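Local coordinates for putative polysaccharide biosynthesis protein with aminopeptidase-like domain (PDB 3K9T) that is not expected to act as a peptidase despite its aminopeptidase-like region, but binds one zinc ion per subunit and may serve in the biosynthesis of modified polysaccharides, at residues E18-N21 against L22-L26; I207-A210 against L211-K215. One frame throughout, in Å; residues are numbered along the deposited sequence.

Interaction 1: residues E18-N21 against L22-L26; sequences EIYN and LIEEL
Leu22 to Glu25 carry on the alpha helix 12-26, and each of their backbone N-H groups reaches back four residues, to the carbonyls of Glu18, Ile19, Tyr20 and Asn21 in turn. The N of Leu22 starts the series with a bond of 3.2 Å to Glu18 O, while its side chain turns off to pack on Ile44 and His48. Ile23 N is bonded to Ile19 O, and one turn apart their side chains make a loose apolar contact, Ile19 CG2 to Ile23 CD1 at 4.3 Å. Both lie on the buried side of the helix, against Ala202 of helix 194-211 and Leu339 of helix 336-355. At Glu24 the backbone bond is the shortest of the series, N to Tyr20 O at 2.8 Å. The Tyr20 ring, with CG anti to its own N (chi1 173°), leans obliquely toward the C-terminal end of the helix, and its CE2 comes within 3.6 Å of Glu24 OE2. Carboxylate and ring planes stand 72° apart. A hydrogen bond from Tyr20 OH to this OE2, at 3.2 Å, is doubtful because the hydroxyl's position is uncertain; the hydroxyl also bonds a methylpentanediol, probably from the crystallisation liquor. Glu24 OE1 is linked only weakly to a water that donates more firmly to Asn21 O. That carbonyl also takes the N-H of Glu25, whose extended side chain forms a salt bridge with Lys47. Leu26, packed on Thr41 and Ile44, completes the last turn, its N 2.9 Å from Leu22 O.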
ATOM      1  N   GLU A  18      -3.546 -37.603 -22.262  1.00 22.61           N
ATOM      2  CA  GLU A  18      -2.234 -38.081 -22.724  0.60 22.81           C
ATOM      3  C   GLU A  18      -1.181 -37.870 -21.637  1.00 22.44           C
ATOM      4  O   GLU A  18      -0.272 -38.666 -21.470  1.00 22.41           O
ATOM      5  CB  GLU A  18      -1.818 -37.348 -24.017  0.60 23.07           C
ATOM      6  CG  GLU A  18      -2.816 -37.488 -25.185  0.60 26.37           C
ATOM      7  CD  GLU A  18      -2.358 -36.807 -26.493  0.60 30.80           C
ATOM      8  OE1 GLU A  18      -2.527 -35.579 -26.544  0.60 29.95           O
ATOM      9  OE2 GLU A  18      -1.830 -37.473 -27.442  0.60 26.51           O
ATOM     10  N   ILE A  19      -1.316 -36.759 -20.900  1.00 24.00           N
ATOM     11  CA  ILE A  19      -0.398 -36.449 -19.803  1.00 23.83           C
ATOM     12  C   ILE A  19      -0.592 -37.520 -18.724  1.00 23.08           C
ATOM     13  O   ILE A  19       0.385 -38.041 -18.191  1.00 17.51           O
ATOM     14  CB  ILE A  19      -0.581 -35.024 -19.218  1.00 25.63           C
ATOM     15  CG1 ILE A  19      -0.260 -33.941 -20.274  1.00 29.15           C
ATOM     16  CG2 ILE A  19       0.321 -34.819 -18.011  1.00 19.10           C
ATOM     17  CD1 ILE A  19      -0.722 -32.507 -19.871  1.00 26.35           C
ATOM     18  N   TYR A  20      -1.850 -37.890 -18.449  1.00 24.79           N
ATOM     19  CA  TYR A  20      -2.146 -38.941 -17.462  1.00 23.23           C
ATOM     20  C   TYR A  20      -1.493 -40.295 -17.828  1.00 23.15           C
ATOM     21  O   TYR A  20      -0.883 -40.971 -16.976  1.00 18.60           O
ATOM     22  CB  TYR A  20      -3.660 -39.155 -17.277  1.00 23.04           C
ATOM     23  CG  TYR A  20      -3.886 -40.347 -16.390  1.00 31.27           C
ATOM     24  CD1 TYR A  20      -3.695 -40.255 -15.011  1.00 33.07           C
ATOM     25  CD2 TYR A  20      -4.170 -41.586 -16.922  1.00 28.70           C
ATOM     26  CE1 TYR A  20      -3.831 -41.352 -14.193  1.00 37.02           C
ATOM     27  CE2 TYR A  20      -4.319 -42.685 -16.105  1.00 36.36           C
ATOM     28  CZ  TYR A  20      -4.147 -42.574 -14.736  1.00 37.90           C
ATOM     29  OH  TYR A  20      -4.288 -43.694 -13.912  1.00 42.74           O
ATOM     30  N   ASN A  21      -1.643 -40.675 -19.101  1.00 23.91           N
ATOM     31  CA  ASN A  21      -1.112 -41.935 -19.618  1.00 22.50           C
ATOM     32  C   ASN A  21       0.406 -42.058 -19.476  1.00 23.27           C
ATOM     33  O   ASN A  21       0.905 -43.162 -19.219  1.00 24.36           O
ATOM     34  CB  ASN A  21      -1.505 -42.125 -21.062  1.00 20.19           C
ATOM     35  CG  ASN A  21      -2.995 -42.363 -21.248  1.00 21.37           C
ATOM     36  OD1 ASN A  21      -3.708 -42.718 -20.311  1.00 25.92           O
ATOM     37  ND2 ASN A  21      -3.477 -42.168 -22.491  1.00 23.02           N
ATOM     38  N   LEU A  22       1.118 -40.935 -19.648  1.00 22.13           N
ATOM     39  CA  LEU A  22       2.556 -40.867 -19.412  1.00 22.48           C
ATOM     40  C   LEU A  22       2.855 -41.084 -17.917  1.00 24.37           C
ATOM     41  O   LEU A  22       3.793 -41.810 -17.551  1.00 26.48           O
ATOM     42  CB  LEU A  22       3.122 -39.513 -19.887  1.00 23.17           C
ATOM     43  CG  LEU A  22       4.624 -39.205 -19.668  1.00 27.26           C
ATOM     44  CD1 LEU A  22       5.489 -40.414 -20.059  1.00 15.34           C
ATOM     45  CD2 LEU A  22       5.097 -37.873 -20.378  1.00 10.62           C
ATOM     46  N   ILE A  23       2.053 -40.464 -17.049  1.00 24.72           N
ATOM     47  CA  ILE A  23       2.200 -40.640 -15.610  1.00 23.13           C
ATOM     48  C   ILE A  23       2.010 -42.115 -15.306  1.00 25.69           C
ATOM     49  O   ILE A  23       2.824 -42.733 -14.611  1.00 26.38           O
ATOM     50  CB  ILE A  23       1.170 -39.777 -14.815  1.00 23.94           C
ATOM     51  CG1 ILE A  23       1.537 -38.272 -14.921  1.00 21.77           C
ATOM     52  CG2 ILE A  23       0.992 -40.315 -13.323  1.00 12.13           C
ATOM     53  CD1 ILE A  23       0.430 -37.322 -14.493  1.00 15.31           C
ATOM     54  N   GLU A  24       0.948 -42.696 -15.843  1.00 24.82           N
ATOM     55  CA  GLU A  24       0.671 -44.100 -15.547  1.00 27.28           C
ATOM     56  C   GLU A  24       1.840 -44.999 -15.986  1.00 28.03           C
ATOM     57  O   GLU A  24       2.238 -45.892 -15.248  1.00 29.90           O
ATOM     58  CB  GLU A  24      -0.631 -44.518 -16.217  1.00 26.26           C
ATOM     59  CG  GLU A  24      -1.146 -45.877 -15.816  1.00 36.36           C
ATOM     60  CD  GLU A  24      -2.490 -46.161 -16.447  1.00 38.00           C
ATOM     61  OE1 GLU A  24      -2.495 -46.325 -17.670  1.00 50.16           O
ATOM     62  OE2 GLU A  24      -3.529 -46.182 -15.751  1.00 46.13           O
ATOM     63  N   GLU A  25       2.370 -44.765 -17.191  1.00 26.79           N
ATOM     64  CA  GLU A  25       3.528 -45.503 -17.683  1.00 26.75           C
ATOM     65  C   GLU A  25       4.757 -45.315 -16.767  1.00 26.21           C
ATOM     66  O   GLU A  25       5.501 -46.258 -16.500  1.00 26.59           O
ATOM     67  CB  GLU A  25       3.884 -45.075 -19.117  1.00 26.31           C
ATOM     68  CG  GLU A  25       5.087 -45.852 -19.684  1.00 25.43           C
ATOM     69  CD  GLU A  25       5.322 -45.663 -21.184  1.00 26.83           C
ATOM     70  OE1 GLU A  25       4.596 -44.900 -21.846  1.00 30.05           O
ATOM     71  OE2 GLU A  25       6.256 -46.300 -21.705  1.00 28.92           O
ATOM     72  N   LEU A  26       4.973 -44.102 -16.290  1.00 23.85           N
ATOM     73  CA  LEU A  26       6.126 -43.852 -15.441  1.00 23.62           C
ATOM     74  C   LEU A  26       5.948 -44.372 -13.985  1.00 22.44           C
ATOM     75  O   LEU A  26       6.930 -44.605 -13.254  1.00 21.23           O
ATOM     76  CB  LEU A  26       6.456 -42.335 -15.444  1.00 24.86           C
ATOM     77  CG  LEU A  26       7.038 -41.687 -16.708  1.00 20.02           C
ATOM     78  CD1 LEU A  26       7.155 -40.165 -16.578  1.00 17.59           C
ATOM     79  CD2 LEU A  26       8.397 -42.264 -17.029  1.00 26.43           C
TER
HETATM   80  O   HOH W   1      -0.122 -45.546 -19.996  1.00 33.18           O

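Interaction 2: residues I207-A210 against L211-K215; sequences IAKA and LSKLK
Lys213 folds back beside Lys209 and Ala210 where helix 194-211 runs out into a type I turn, Leu211 to Leu214. Its CB sits 3.5 Å from Ala210 O. From there CG, CD and CE pass the carbonyl of Lys209, with CG 3.8 Å and CE 4.1 Å from Lys209 O. A bend at the last torsion (chi4 58°) brings NZ round to a weak hydrogen bond of 3.4 Å with the same Lys209 O; NZ also bonds a methylpentanediol molecule, probably from the crystallisation liquor. The two lysine chains lie side by side and point the same way, yet Lys209 NZ goes to His48 ND1. One residue back, Ser212 grips Ala208 O twice: its N comes nearly straight onto the oxygen, at 3.0 Å, and its OG donates from 40° above the carbonyl plane, at 2.9 Å. Tyr172 OH is a second partner of that hydroxyl. Lys213 N then bonds Ala210 O, three residues back instead of four, at 3.1 Å and well above the carbonyl plane. On the buried side, Leu211 packs with Ile207 against Phe222 and Ile350. Successive carbonyls of the last helical turn thus receive backbone and hydroxyl donors and, weakly, an ammonium group, and the positive charge of Lys213 would probably be favourable beside this carbonyl-rich C-terminal end.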
ATOM      1  N   ILE A 207       4.460 -29.676 -22.452  1.00 24.42           N
ATOM      2  CA  ILE A 207       4.681 -28.284 -22.785  1.00 24.91           C
ATOM      3  C   ILE A 207       5.790 -28.247 -23.825  1.00 22.38           C
ATOM      4  O   ILE A 207       5.609 -27.633 -24.854  1.00 21.47           O
ATOM      5  CB  ILE A 207       5.027 -27.416 -21.573  1.00 25.53           C
ATOM      6  CG1 ILE A 207       3.776 -27.286 -20.701  1.00 29.74           C
ATOM      7  CG2 ILE A 207       5.526 -26.013 -22.030  1.00 23.59           C
ATOM      8  CD1 ILE A 207       4.108 -26.934 -19.299  1.00 29.36           C
ATOM      9  N   ALA A 208       6.901 -28.937 -23.556  1.00 21.98           N
ATOM     10  CA  ALA A 208       8.034 -29.035 -24.509  1.00 23.79           C
ATOM     11  C   ALA A 208       7.544 -29.550 -25.874  1.00 23.64           C
ATOM     12  O   ALA A 208       7.871 -28.988 -26.921  1.00 19.14           O
ATOM     13  CB  ALA A 208       9.146 -29.929 -23.956  1.00 20.06           C
ATOM     14  N   LYS A 209       6.697 -30.573 -25.830  1.00 23.70           N
ATOM     15  CA  LYS A 209       6.178 -31.184 -27.038  1.00 25.43           C
ATOM     16  C   LYS A 209       5.374 -30.177 -27.889  1.00 28.01           C
ATOM     17  O   LYS A 209       5.503 -30.165 -29.112  1.00 29.41           O
ATOM     18  CB  LYS A 209       5.333 -32.395 -26.660  1.00 24.36           C
ATOM     19  CG  LYS A 209       5.008 -33.266 -27.822  1.00 29.97           C
ATOM     20  CD  LYS A 209       3.912 -34.292 -27.536  1.00 26.75           C
ATOM     21  CE  LYS A 209       4.330 -35.384 -26.606  1.00 24.06           C
ATOM     22  NZ  LYS A 209       3.575 -36.658 -26.964  1.00 23.97           N
ATOM     23  N   ALA A 210       4.556 -29.343 -27.238  1.00 27.32           N
ATOM     24  CA  ALA A 210       3.799 -28.290 -27.929  1.00 26.32           C
ATOM     25  C   ALA A 210       4.715 -27.150 -28.450  1.00 24.90           C
ATOM     26  O   ALA A 210       4.610 -26.756 -29.596  1.00 26.60           O
ATOM     27  CB  ALA A 210       2.683 -27.720 -27.011  1.00 23.34           C
ATOM     28  N   LEU A 211       5.602 -26.625 -27.611  1.00 24.14           N
ATOM     29  CA  LEU A 211       6.467 -25.503 -28.000  1.00 25.78           C
ATOM     30  C   LEU A 211       7.395 -25.819 -29.175  1.00 26.28           C
ATOM     31  O   LEU A 211       7.654 -24.967 -30.018  1.00 26.80           O
ATOM     32  CB  LEU A 211       7.270 -24.970 -26.815  1.00 24.62           C
ATOM     33  CG  LEU A 211       6.551 -24.005 -25.875  1.00 29.97           C
ATOM     34  CD1 LEU A 211       7.599 -23.355 -24.962  1.00 22.77           C
ATOM     35  CD2 LEU A 211       5.786 -22.950 -26.635  1.00 35.36           C
ATOM     36  N   SER A 212       7.881 -27.055 -29.196  1.00 27.82           N
ATOM     37  CA  SER A 212       8.647 -27.621 -30.288  1.00 28.21           C
ATOM     38  C   SER A 212       8.080 -27.356 -31.664  1.00 27.27           C
ATOM     39  O   SER A 212       8.818 -27.349 -32.630  1.00 27.57           O
ATOM     40  CB  SER A 212       8.681 -29.145 -30.142  1.00 27.00           C
ATOM     41  OG  SER A 212       9.591 -29.513 -29.151  1.00 35.57           O
ATOM     42  N   LYS A 213       6.766 -27.231 -31.745  1.00 26.51           N
ATOM     43  CA  LYS A 213       6.079 -27.086 -33.005  1.00 28.85           C
ATOM     44  C   LYS A 213       5.799 -25.639 -33.390  1.00 31.55           C
ATOM     45  O   LYS A 213       5.214 -25.395 -34.442  1.00 34.59           O
ATOM     46  CB  LYS A 213       4.790 -27.893 -32.920  1.00 29.51           C
ATOM     47  CG  LYS A 213       5.101 -29.401 -32.787  1.00 33.67           C
ATOM     48  CD  LYS A 213       3.884 -30.245 -32.574  1.00 30.87           C
ATOM     49  CE  LYS A 213       4.215 -31.740 -32.714  1.00 33.81           C
ATOM     50  NZ  LYS A 213       5.236 -32.211 -31.793  1.00 37.65           N
ATOM     51  N   LEU A 214       6.246 -24.688 -32.564  1.00 31.29           N
ATOM     52  CA  LEU A 214       5.968 -23.266 -32.754  1.00 31.05           C
ATOM     53  C   LEU A 214       7.243 -22.449 -32.974  1.00 32.93           C
ATOM     54  O   LEU A 214       8.329 -22.827 -32.544  1.00 32.93           O
ATOM     55  CB  LEU A 214       5.277 -22.721 -31.507  1.00 32.11           C
ATOM     56  CG  LEU A 214       4.025 -23.418 -30.988  1.00 32.88           C
ATOM     57  CD1 LEU A 214       3.517 -22.686 -29.770  1.00 27.66           C
ATOM     58  CD2 LEU A 214       2.969 -23.424 -32.068  1.00 32.41           C
ATOM     59  N   LYS A 215       7.095 -21.307 -33.625  1.00 35.03           N
ATOM     60  CA  LYS A 215       8.205 -20.392 -33.844  1.00 35.61           C
ATOM     61  C   LYS A 215       8.165 -19.387 -32.681  1.00 33.00           C
ATOM     62  O   LYS A 215       7.322 -18.513 -32.658  1.00 31.60           O
ATOM     63  CB  LYS A 215       8.012 -19.695 -35.191  1.00 37.24           C
ATOM     64  CG  LYS A 215       9.121 -18.678 -35.576  1.00 47.68           C
ATOM     65  CD  LYS A 215       8.806 -17.974 -36.928  1.00 56.19           C
ATOM     66  CE  LYS A 215       9.657 -16.705 -37.160  1.00 58.00           C
ATOM     67  NZ  LYS A 215      11.068 -17.015 -37.518  1.00 52.50           N
TER

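In the fold
The two contacts come in series along the chain, interaction 1 on helix 12-26 and interaction 2 at the C-terminal end of helix 194-211, just before strand 219-225 of the mixed eight-stranded sheet. Their centres are 19 Å apart, and the nearest atoms, about 5 Å apart, do not touch. Interaction 1 itself joins the two helices, Ile19 and Ile23 meeting Ala202, Glu18 and Ile19 meeting Phe206, just ahead of 207-210. Both pack on helix 336-355, where Tyr343 touches Ile19 and Ala210. Both belong to the aminopeptidase-like region. Helix 194-211 carries the zinc ligand Asp196 near its start, about 11 Å from the Ile23 side chain; interaction 2 lies at its other end, away from the site.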